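Local atomic coordinates of SnoaL-like polyketide cyclase (Agrobacterium tumefaciens str. C58, PDB entry 3EHC), a protein that is of uncharacterised function but belongs to the SnoaL-like polyketide cyclases of the NTF2 superfamily, so it may act on a small-molecule ligand. Residues I8-L13 and E63-D68. Residues are numbered along the deposited sequence; the frame is centred on the assembly and turned at random.
Sequences IYLAYL and EILVSD
Leu65 reaches from strand 62-67 to Tyr9 and Leu10 on helix 5-17, and it is the two methyls at its fork that make the contact. Its CB points at the helix, but neither CB nor CG comes within 4.5 Å of helix segment 8-13. With CG anti to the carbonyl carbon (chi1 -65°) and an extended chi2, the branches divide between two neighbours. Leu65 CD2 lies 3.6 Å from both CD2 and CE2 of Tyr9, approaching that ring bond obliquely. Leu65 CD1 sits more loosely, 4.1 Å from Leu10 CD2, near the exposed border.

Tyr9 has its CB directed toward the strand, and with CG anti to the backbone N (chi1 -172°) the ring swings its CD2-CE2 side to the Leu65 methyl. Within the helix, Leu13 CG stands 3.9 Å above one face of the Tyr9 ring, offset toward the rim. The phenol OH is hydrogen-bonded to Tyr104 OH, fixing its far end.

The pairing is wholly apolar and buries 115 Å². It fits the NTF2-like fold, where helices pack against a curved sheet: Tyr9 also touches Leu72, Ala74 and Leu76 of strand 71-80, while Ile64 and Val66 pack on Trp115 and Phe103 of the second subunit.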
ATOM      1  N   ILE B   8     -17.179   0.416 -10.531  1.00 35.92           N
ATOM      2  CA  ILE B   8     -17.098  -1.059 -10.494  1.00 35.55           C
ATOM      3  C   ILE B   8     -16.513  -1.508  -9.122  1.00 36.84           C
ATOM      4  O   ILE B   8     -17.066  -2.388  -8.454  1.00 35.59           O
ATOM      5  CB  ILE B   8     -16.269  -1.615 -11.681  1.00 35.09           C
ATOM      6  CG1 ILE B   8     -16.873  -1.148 -13.020  1.00 33.87           C
ATOM      7  CG2 ILE B   8     -16.220  -3.115 -11.621  1.00 32.19           C
ATOM      8  CD1 ILE B   8     -15.976  -1.293 -14.222  1.00 33.32           C
ATOM      9  N   TYR B   9     -15.434  -0.843  -8.701  1.00 36.64           N
ATOM     10  CA  TYR B   9     -14.770  -1.153  -7.462  1.00 35.42           C
ATOM     11  C   TYR B   9     -15.653  -0.939  -6.232  1.00 35.60           C
ATOM     12  O   TYR B   9     -15.688  -1.795  -5.354  1.00 36.80           O
ATOM     13  CB  TYR B   9     -13.486  -0.332  -7.318  1.00 35.89           C
ATOM     14  CG  TYR B   9     -12.668  -0.759  -6.127  1.00 33.65           C
ATOM     15  CD1 TYR B   9     -12.147  -2.051  -6.057  1.00 32.16           C
ATOM     16  CD2 TYR B   9     -12.407   0.118  -5.065  1.00 35.41           C
ATOM     17  CE1 TYR B   9     -11.398  -2.465  -4.968  1.00 34.50           C
ATOM     18  CE2 TYR B   9     -11.652  -0.293  -3.961  1.00 32.64           C
ATOM     19  CZ  TYR B   9     -11.144  -1.593  -3.930  1.00 34.45           C
ATOM     20  OH  TYR B   9     -10.381  -2.041  -2.879  1.00 33.66           O
ATOM     21  N   LEU B  10     -16.339   0.201  -6.156  1.00 36.44           N
ATOM     22  CA  LEU B  10     -17.205   0.475  -5.017  1.00 36.34           C
ATOM     23  C   LEU B  10     -18.389  -0.511  -4.977  1.00 35.64           C
ATOM     24  O   LEU B  10     -18.813  -0.886  -3.888  1.00 33.81           O
ATOM     25  CB  LEU B  10     -17.653   1.942  -4.987  1.00 36.20           C
ATOM     26  CG  LEU B  10     -16.590   3.013  -4.698  1.00 36.42           C
ATOM     27  CD1 LEU B  10     -17.200   4.395  -4.703  1.00 37.48           C
ATOM     28  CD2 LEU B  10     -15.903   2.796  -3.384  1.00 38.04           C
ATOM     29  N   ALA B  11     -18.873  -0.956  -6.150  1.00 35.31           N
ATOM     30  CA  ALA B  11     -19.906  -2.000  -6.238  1.00 34.67           C
ATOM     31  C   ALA B  11     -19.340  -3.346  -5.747  1.00 34.49           C
ATOM     32  O   ALA B  11     -20.017  -4.104  -5.076  1.00 35.19           O
ATOM     33  CB  ALA B  11     -20.459  -2.112  -7.670  1.00 31.77           C
ATOM     34  N   TYR B  12     -18.079  -3.622  -6.065  1.00 35.05           N
ATOM     35  CA  TYR B  12     -17.385  -4.833  -5.576  1.00 34.49           C
ATOM     36  C   TYR B  12     -17.284  -4.840  -4.053  1.00 35.34           C
ATOM     37  O   TYR B  12     -17.595  -5.847  -3.412  1.00 34.43           O
ATOM     38  CB  TYR B  12     -15.993  -4.953  -6.235  1.00 33.38           C
ATOM     39  CG  TYR B  12     -14.966  -5.836  -5.545  1.00 32.23           C
ATOM     40  CD1 TYR B  12     -15.079  -7.215  -5.548  1.00 36.60           C
ATOM     41  CD2 TYR B  12     -13.847  -5.276  -4.933  1.00 33.20           C
ATOM     42  CE1 TYR B  12     -14.114  -8.027  -4.929  1.00 37.43           C
ATOM     43  CE2 TYR B  12     -12.899  -6.064  -4.300  1.00 35.68           C
ATOM     44  CZ  TYR B  12     -13.028  -7.443  -4.307  1.00 38.61           C
ATOM     45  OH  TYR B  12     -12.068  -8.229  -3.669  1.00 40.58           O
ATOM     46  N   LEU B  13     -16.887  -3.704  -3.483  1.00 35.61           N
ATOM     47  CA  LEU B  13     -16.777  -3.567  -2.025  1.00 36.53           C
ATOM     48  C   LEU B  13     -18.133  -3.703  -1.363  1.00 35.91           C
ATOM     49  O   LEU B  13     -18.234  -4.290  -0.275  1.00 35.65           O
ATOM     50  CB  LEU B  13     -16.122  -2.230  -1.620  1.00 36.61           C
ATOM     51  CG  LEU B  13     -14.651  -2.003  -1.959  1.00 35.38           C
ATOM     52  CD1 LEU B  13     -14.162  -0.715  -1.325  1.00 27.27           C
ATOM     53  CD2 LEU B  13     -13.785  -3.200  -1.575  1.00 28.83           C
ATOM     54  N   GLU B  63     -10.676   4.874   1.761  0.50 36.22           N
ATOM     55  CA  GLU B  63     -10.359   6.265   2.095  0.50 35.34           C
ATOM     56  C   GLU B  63      -9.921   7.014   0.838  0.50 33.61           C
ATOM     57  O   GLU B  63     -10.405   8.109   0.561  0.50 35.42           O
ATOM     58  CB  GLU B  63      -9.251   6.338   3.165  0.50 35.86           C
ATOM     59  CG  GLU B  63      -8.809   7.772   3.546  0.50 34.71           C
ATOM     60  CD  GLU B  63      -7.639   7.817   4.503  0.50 35.40           C
ATOM     61  OE1 GLU B  63      -7.595   6.988   5.424  0.50 36.39           O
ATOM     62  OE2 GLU B  63      -6.769   8.705   4.355  0.50 39.74           O
ATOM     63  N   ILE B  64      -9.006   6.412   0.089  1.00 33.18           N
ATOM     64  CA  ILE B  64      -8.425   7.031  -1.116  1.00 33.66           C
ATOM     65  C   ILE B  64      -8.552   6.035  -2.242  1.00 33.59           C
ATOM     66  O   ILE B  64      -8.287   4.864  -2.034  1.00 31.85           O
ATOM     67  CB  ILE B  64      -6.911   7.421  -1.007  1.00 35.26           C
ATOM     68  CG1 ILE B  64      -6.615   8.240   0.255  1.00 34.05           C
ATOM     69  CG2 ILE B  64      -6.494   8.173  -2.303  1.00 31.77           C
ATOM     70  CD1 ILE B  64      -5.165   8.318   0.632  1.00 33.20           C
ATOM     71  N   LEU B  65      -9.015   6.504  -3.396  1.00 34.62           N
ATOM     72  CA  LEU B  65      -9.038   5.752  -4.645  1.00 34.76           C
ATOM     73  C   LEU B  65      -8.307   6.570  -5.742  1.00 34.80           C
ATOM     74  O   LEU B  65      -8.581   7.764  -5.923  1.00 34.52           O
ATOM     75  CB  LEU B  65     -10.468   5.501  -5.146  1.00 35.24           C
ATOM     76  CG  LEU B  65     -11.466   4.631  -4.393  1.00 35.44           C
ATOM     77  CD1 LEU B  65     -12.758   4.569  -5.228  1.00 32.03           C
ATOM     78  CD2 LEU B  65     -10.888   3.228  -4.106  1.00 31.40           C
ATOM     79  N   VAL B  66      -7.364   5.925  -6.436  1.00 34.29           N
ATOM     80  CA  VAL B  66      -6.706   6.499  -7.599  1.00 32.86           C
ATOM     81  C   VAL B  66      -6.815   5.486  -8.740  1.00 32.43           C
ATOM     82  O   VAL B  66      -6.485   4.306  -8.583  1.00 32.32           O
ATOM     83  CB  VAL B  66      -5.217   6.793  -7.388  1.00 31.68           C
ATOM     84  CG1 VAL B  66      -4.742   7.731  -8.493  1.00 31.42           C
ATOM     85  CG2 VAL B  66      -4.909   7.374  -6.001  1.00 33.24           C
ATOM     86  N   SER B  67      -7.274   5.931  -9.893  1.00 33.50           N
ATOM     87  CA  SER B  67      -7.434   5.005 -11.008  1.00 33.98           C
ATOM     88  C   SER B  67      -7.262   5.641 -12.378  1.00 34.51           C
ATOM     89  O   SER B  67      -7.422   6.861 -12.575  1.00 33.66           O
ATOM     90  CB  SER B  67      -8.788   4.283 -10.920  1.00 34.27           C
ATOM     91  OG  SER B  67      -9.864   5.202 -10.939  1.00 35.02           O
ATOM     92  N   ASP B  68      -6.944   4.781 -13.338  1.00 36.35           N
ATOM     93  CA  ASP B  68      -6.913   5.174 -14.747  1.00 37.76           C
ATOM     94  C   ASP B  68      -7.753   4.175 -15.562  1.00 38.93           C
ATOM     95  O   ASP B  68      -8.722   3.614 -15.045  1.00 39.22           O
ATOM     96  CB  ASP B  68      -5.475   5.354 -15.255  1.00 36.84           C
ATOM     97  CG  ASP B  68      -4.614   4.111 -15.091  1.00 38.38           C
ATOM     98  OD1 ASP B  68      -5.154   2.988 -15.171  1.00 37.64           O
ATOM     99  OD2 ASP B  68      -3.382   4.268 -14.887  1.00 41.46           O
TER